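Local coordinates for tRNA-splicing endonuclease (Sulfolobus tokodaii, PDB 2CV8), which probably cuts precursor tRNAs at both splice sites to release the intron, leaving 2',3'-cyclic phosphate and 5'-hydroxyl ends, at residues B[90-103]-B[110-122]. Numbering follows the deposited sequence.
Sequences LYSVYEDLREKGYV and YGADFAVYTIGPG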
loop_
_atom_site.group_PDB
_atom_site.type_symbol
_atom_site.label_atom_id
_atom_site.label_comp_id
_atom_site.label_asym_id
_atom_site.label_seq_id
_atom_site.Cartn_x
_atom_site.Cartn_y
_atom_site.Cartn_z
ATOM N N LEU B 90 -2.506 1.013 16.520
ATOM C CA LEU B 90 -3.126 -0.314 16.575
ATOM C C LEU B 90 -4.477 -0.295 17.282
ATOM O O LEU B 90 -5.423 -0.948 16.843
ATOM C CB LEU B 90 -2.206 -1.318 17.271
ATOM C CG LEU B 90 -0.981 -1.783 16.475
ATOM C CD1 LEU B 90 -0.125 -2.654 17.348
ATOM C CD2 LEU B 90 -1.405 -2.521 15.219
ATOM N N TYR B 91 -4.572 0.451 18.377
ATOM C CA TYR B 91 -5.834 0.531 19.094
ATOM C C TYR B 91 -6.840 1.344 18.277
ATOM O O TYR B 91 -8.041 1.065 18.285
ATOM C CB TYR B 91 -5.655 1.172 20.476
ATOM C CG TYR B 91 -6.972 1.311 21.209
ATOM C CD1 TYR B 91 -7.592 0.200 21.793
ATOM C CD2 TYR B 91 -7.651 2.532 21.236
ATOM C CE1 TYR B 91 -8.858 0.304 22.383
ATOM C CE2 TYR B 91 -8.912 2.642 21.813
ATOM C CZ TYR B 91 -9.511 1.526 22.386
ATOM O OH TYR B 91 -10.759 1.642 22.955
ATOM N N SER B 92 -6.350 2.352 17.570
ATOM C CA SER B 92 -7.229 3.181 16.755
ATOM C C SER B 92 -7.940 2.357 15.695
ATOM O O SER B 92 -9.149 2.511 15.504
ATOM C CB SER B 92 -6.444 4.321 16.098
ATOM O OG SER B 92 -6.007 5.251 17.078
ATOM N N VAL B 93 -7.204 1.480 15.012
ATOM C CA VAL B 93 -7.829 0.645 13.991
ATOM C C VAL B 93 -8.660 -0.455 14.662
ATOM O O VAL B 93 -9.773 -0.755 14.220
ATOM C CB VAL B 93 -6.793 -0.033 13.041
ATOM C CG1 VAL B 93 -7.524 -0.813 11.947
ATOM C CG2 VAL B 93 -5.894 1.002 12.396
ATOM N N TYR B 94 -8.132 -1.054 15.727
ATOM C CA TYR B 94 -8.880 -2.103 16.407
ATOM C C TYR B 94 -10.257 -1.592 16.778
ATOM O O TYR B 94 -11.279 -2.177 16.401
ATOM C CB TYR B 94 -8.195 -2.552 17.693
ATOM C CG TYR B 94 -8.945 -3.685 18.362
ATOM C CD1 TYR B 94 -8.731 -5.003 17.988
ATOM C CD2 TYR B 94 -9.911 -3.427 19.316
ATOM C CE1 TYR B 94 -9.461 -6.037 18.548
ATOM C CE2 TYR B 94 -10.658 -4.452 19.882
ATOM C CZ TYR B 94 -10.431 -5.755 19.492
ATOM O OH TYR B 94 -11.208 -6.757 20.013
ATOM N N GLU B 95 -10.261 -0.494 17.529
ATOM C CA GLU B 95 -11.482 0.138 18.004
ATOM C C GLU B 95 -12.434 0.525 16.876
ATOM O O GLU B 95 -13.607 0.155 16.893
ATOM C CB GLU B 95 -11.126 1.378 18.814
ATOM C CG GLU B 95 -12.315 2.096 19.387
ATOM C CD GLU B 95 -11.918 3.410 20.008
ATOM O OE1 GLU B 95 -11.423 4.283 19.256
ATOM O OE2 GLU B 95 -12.094 3.565 21.239
ATOM N N ASP B 96 -11.920 1.277 15.906
ATOM C CA ASP B 96 -12.714 1.734 14.776
ATOM C C ASP B 96 -13.374 0.566 14.069
ATOM O O ASP B 96 -14.568 0.594 13.778
ATOM C CB ASP B 96 -11.824 2.504 13.801
ATOM C CG ASP B 96 -12.596 3.092 12.613
ATOM O OD1 ASP B 96 -12.545 2.505 11.508
ATOM O OD2 ASP B 96 -13.244 4.148 12.784
ATOM N N LEU B 97 -12.597 -0.472 13.798
ATOM C CA LEU B 97 -13.138 -1.627 13.124
ATOM C C LEU B 97 -14.115 -2.365 14.012
ATOM O O LEU B 97 -15.172 -2.815 13.561
ATOM C CB LEU B 97 -12.013 -2.561 12.690
ATOM C CG LEU B 97 -11.205 -2.063 11.487
ATOM C CD1 LEU B 97 -10.262 -3.157 11.010
ATOM C CD2 LEU B 97 -12.152 -1.669 10.364
ATOM N N ARG B 98 -13.768 -2.482 15.283
ATOM C CA ARG B 98 -14.631 -3.179 16.216
ATOM C C ARG B 98 -15.940 -2.393 16.374
ATOM O O ARG B 98 -17.034 -2.960 16.363
ATOM C CB ARG B 98 -13.920 -3.310 17.560
ATOM C CG ARG B 98 -14.353 -4.502 18.349
ATOM C CD ARG B 98 -13.695 -5.774 17.852
ATOM N NE ARG B 98 -14.512 -6.934 18.196
ATOM C CZ ARG B 98 -14.061 -8.178 18.317
ATOM N NH1 ARG B 98 -12.785 -8.459 18.132
ATOM N NH2 ARG B 98 -14.898 -9.148 18.617
ATOM N N GLU B 99 -15.814 -1.075 16.491
ATOM C CA GLU B 99 -16.966 -0.201 16.656
ATOM C C GLU B 99 -17.893 -0.272 15.451
ATOM O O GLU B 99 -19.094 -0.027 15.566
ATOM C CB GLU B 99 -16.500 1.238 16.877
ATOM C CG GLU B 99 -17.491 2.084 17.657
ATOM C CD GLU B 99 -17.696 1.598 19.083
ATOM O OE1 GLU B 99 -18.592 2.123 19.772
ATOM O OE2 GLU B 99 -16.959 0.695 19.523
ATOM N N LYS B 100 -17.330 -0.612 14.298
ATOM C CA LYS B 100 -18.104 -0.732 13.068
ATOM C C LYS B 100 -18.760 -2.099 12.943
ATOM O O LYS B 100 -19.421 -2.388 11.946
ATOM C CB LYS B 100 -17.221 -0.463 11.843
ATOM C CG LYS B 100 -16.961 1.005 11.619
ATOM C CD LYS B 100 -16.044 1.277 10.440
ATOM C CE LYS B 100 -15.716 2.770 10.368
ATOM N NZ LYS B 100 -14.711 3.086 9.325
ATOM N N GLY B 101 -18.560 -2.946 13.944
ATOM C CA GLY B 101 -19.188 -4.253 13.916
ATOM C C GLY B 101 -18.405 -5.441 13.401
ATOM O O GLY B 101 -18.932 -6.551 13.388
ATOM N N TYR B 102 -17.169 -5.235 12.962
ATOM C CA TYR B 102 -16.378 -6.363 12.482
ATOM C C TYR B 102 -15.846 -7.121 13.699
ATOM O O TYR B 102 -15.802 -6.586 14.808
ATOM C CB TYR B 102 -15.180 -5.897 11.643
ATOM C CG TYR B 102 -15.500 -5.122 10.383
ATOM C CD1 TYR B 102 -15.854 -3.775 10.437
ATOM C CD2 TYR B 102 -15.406 -5.728 9.124
ATOM C CE1 TYR B 102 -16.100 -3.047 9.269
ATOM C CE2 TYR B 102 -15.650 -5.007 7.955
ATOM C CZ TYR B 102 -15.994 -3.665 8.031
ATOM O OH TYR B 102 -16.220 -2.935 6.875
ATOM N N VAL B 103 -15.471 -8.374 13.489
ATOM C CA VAL B 103 -14.878 -9.177 14.540
ATOM C C VAL B 103 -13.391 -9.100 14.183
ATOM O O VAL B 103 -12.970 -9.531 13.114
ATOM C CB VAL B 103 -15.391 -10.630 14.493
ATOM C CG1 VAL B 103 -14.719 -11.482 15.552
ATOM C CG2 VAL B 103 -16.875 -10.630 14.737
ATOM N N TYR B 110 -0.816 -14.353 9.502
ATOM C CA TYR B 110 -0.848 -13.975 8.099
ATOM C C TYR B 110 0.100 -12.841 7.762
ATOM O O TYR B 110 0.128 -12.373 6.627
ATOM C CB TYR B 110 -2.272 -13.587 7.699
ATOM C CG TYR B 110 -3.314 -14.571 8.170
ATOM C CD1 TYR B 110 -3.882 -14.467 9.442
ATOM C CD2 TYR B 110 -3.720 -15.623 7.353
ATOM C CE1 TYR B 110 -4.833 -15.389 9.887
ATOM C CE2 TYR B 110 -4.667 -16.551 7.786
ATOM C CZ TYR B 110 -5.219 -16.428 9.050
ATOM O OH TYR B 110 -6.153 -17.345 9.468
ATOM N N GLY B 111 0.878 -12.395 8.741
ATOM C CA GLY B 111 1.815 -11.315 8.485
ATOM C C GLY B 111 1.135 -9.965 8.356
ATOM O O GLY B 111 1.407 -9.194 7.435
ATOM N N ALA B 112 0.236 -9.686 9.289
ATOM C CA ALA B 112 -0.497 -8.432 9.320
ATOM C C ALA B 112 -0.881 -8.177 10.770
ATOM O O ALA B 112 -0.679 -9.038 11.629
ATOM C CB ALA B 112 -1.742 -8.532 8.459
ATOM N N ASP B 113 -1.431 -7.001 11.048
ATOM C CA ASP B 113 -1.829 -6.672 12.407
ATOM C C ASP B 113 -3.137 -7.342 12.783
ATOM O O ASP B 113 -3.246 -7.957 13.839
ATOM C CB ASP B 113 -1.967 -5.161 12.575
ATOM C CG ASP B 113 -0.645 -4.440 12.435
ATOM O OD1 ASP B 113 0.331 -4.866 13.102
ATOM O OD2 ASP B 113 -0.587 -3.449 11.666
ATOM N N PHE B 114 -4.129 -7.241 11.911
ATOM C CA PHE B 114 -5.422 -7.829 12.214
ATOM C C PHE B 114 -6.006 -8.719 11.133
ATOM O O PHE B 114 -5.650 -8.617 9.957
ATOM C CB PHE B 114 -6.432 -6.718 12.511
ATOM C CG PHE B 114 -5.969 -5.739 13.544
ATOM C CD1 PHE B 114 -5.789 -4.395 13.210
ATOM C CD2 PHE B 114 -5.722 -6.153 14.858
ATOM C CE1 PHE B 114 -5.368 -3.464 14.175
ATOM C CE2 PHE B 114 -5.304 -5.238 15.831
ATOM C CZ PHE B 114 -5.125 -3.893 15.489
ATOM N N ALA B 115 -6.909 -9.598 11.564
ATOM C CA ALA B 115 -7.644 -10.494 10.680
ATOM C C ALA B 115 -9.097 -10.101 10.949
ATOM O O ALA B 115 -9.703 -10.545 11.919
ATOM C CB ALA B 115 -7.407 -11.926 11.055
ATOM N N VAL B 116 -9.640 -9.240 10.098
ATOM C CA VAL B 116 -10.997 -8.755 10.263
ATOM C C VAL B 116 -12.035 -9.652 9.595
ATOM O O VAL B 116 -11.869 -10.062 8.445
ATOM C CB VAL B 116 -11.115 -7.328 9.710
ATOM C CG1 VAL B 116 -12.438 -6.730 10.086
ATOM C CG2 VAL B 116 -9.981 -6.475 10.251
ATOM N N TYR B 117 -13.108 -9.944 10.332
ATOM C CA TYR B 117 -14.203 -10.800 9.855
ATOM C C TYR B 117 -15.589 -10.148 9.885
ATOM O O TYR B 117 -15.917 -9.393 10.801
ATOM C CB TYR B 117 -14.335 -12.053 10.727
ATOM C CG TYR B 117 -13.165 -12.996 10.719
ATOM C CD1 TYR B 117 -11.971 -12.670 11.363
ATOM C CD2 TYR B 117 -13.250 -14.219 10.065
ATOM C CE1 TYR B 117 -10.889 -13.546 11.352
ATOM C CE2 TYR B 117 -12.176 -15.097 10.046
ATOM C CZ TYR B 117 -10.999 -14.751 10.689
ATOM O OH TYR B 117 -9.924 -15.595 10.633
ATOM N N THR B 118 -16.432 -10.498 8.915
ATOM C CA THR B 118 -17.819 -10.021 8.896
ATOM C C THR B 118 -18.630 -11.258 9.280
ATOM O O THR B 118 -18.597 -12.260 8.574
ATOM C CB THR B 118 -18.289 -9.562 7.492
ATOM O OG1 THR B 118 -17.778 -8.254 7.210
ATOM C CG2 THR B 118 -19.819 -9.529 7.428
ATOM N N ILE B 119 -19.330 -11.207 10.404
ATOM C CA ILE B 119 -20.125 -12.354 10.838
ATOM C C ILE B 119 -21.534 -11.951 11.255
ATOM O O ILE B 119 -21.834 -10.768 11.423
ATOM C CB ILE B 119 -19.457 -13.117 12.033
ATOM C CG1 ILE B 119 -18.963 -12.124 13.083
ATOM C CG2 ILE B 119 -18.285 -13.969 11.545
ATOM C CD1 ILE B 119 -20.049 -11.309 13.768
ATOM N N GLY B 120 -22.393 -12.949 11.422
ATOM C CA GLY B 120 -23.759 -12.690 11.827
ATOM C C GLY B 120 -24.453 -13.987 12.187
ATOM O O GLY B 120 -23.808 -15.037 12.245
ATOM N N PRO B 121 -25.768 -13.947 12.448
ATOM C CA PRO B 121 -26.506 -15.164 12.798
ATOM C C PRO B 121 -26.323 -16.203 11.703
ATOM O O PRO B 121 -26.925 -16.095 10.634
ATOM C CB PRO B 121 -27.944 -14.674 12.892
ATOM C CG PRO B 121 -27.779 -13.262 13.367
ATOM C CD PRO B 121 -26.645 -12.766 12.505
ATOM N N GLY B 122 -25.476 -17.193 11.967
ATOM C CA GLY B 122 -25.224 -18.231 10.985
ATOM C C GLY B 122 -24.586 -17.687 9.720
ATOM O O GLY B 122 -25.018 -18.011 8.613
#
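Phe114 is the main bump that strand 114-117 presents to helix 90-99: its ring enters a hollow lined by Leu90, Val93 and Tyr94; Val93 and Tyr94 follow Leu90 by three and four residues, about one turn on. CG lies anti to the carbonyl carbon (chi1 -52°), and the far rim of the ring reaches the helix backbone, with Phe114 CZ 3.3 Å from Leu90 O, which sits at the ring edge near its plane. Val93 CB lies 3.9 Å from CE1 of Phe114, Tyr94 CB 4.0 Å from CZ of the same ring. Beside this hollow, CD2 of Leu90 rests against the Asp113 carboxylate, whose OD2 is salt-bridged to Arg86.

Two residues along the strand, Val116 offers a forked knob. Its CG2 meets Leu97 CD1, while CG1, anti to the backbone N (chi1 -170°), packs against Tyr102 at CB and CD2. The fork thus fills the recess between the last helical turn and the chain leaving it. At Gly101 a Schellman motif ends the helix with positive phi, and by Val103 the chain has entered strand 103-106, outermost within this chain in the sheet of the catalytic domain. The helix and strand axes run nearly parallel, 7° apart with closest approach 10.2 Å, yet Val103 and Tyr117 form an antiparallel hydrogen-bonded pair, evidence that the chain reverses here. Val103 N donates to Tyr117 O (2.9 Å) and Tyr117 N to Val103 O (2.8 Å), and Val103 O also lies in plane at the edge of the Tyr117 ring.

Chemically, helix 90-99 meets strand 114-117 mainly through apolar side chains, whereas Val103 joins it by two backbone bonds. These fix the backbone of Tyr117, a predicted active-site residue whose side chain lies about 6 Å from that of Lys156, another, consistent with a shared site.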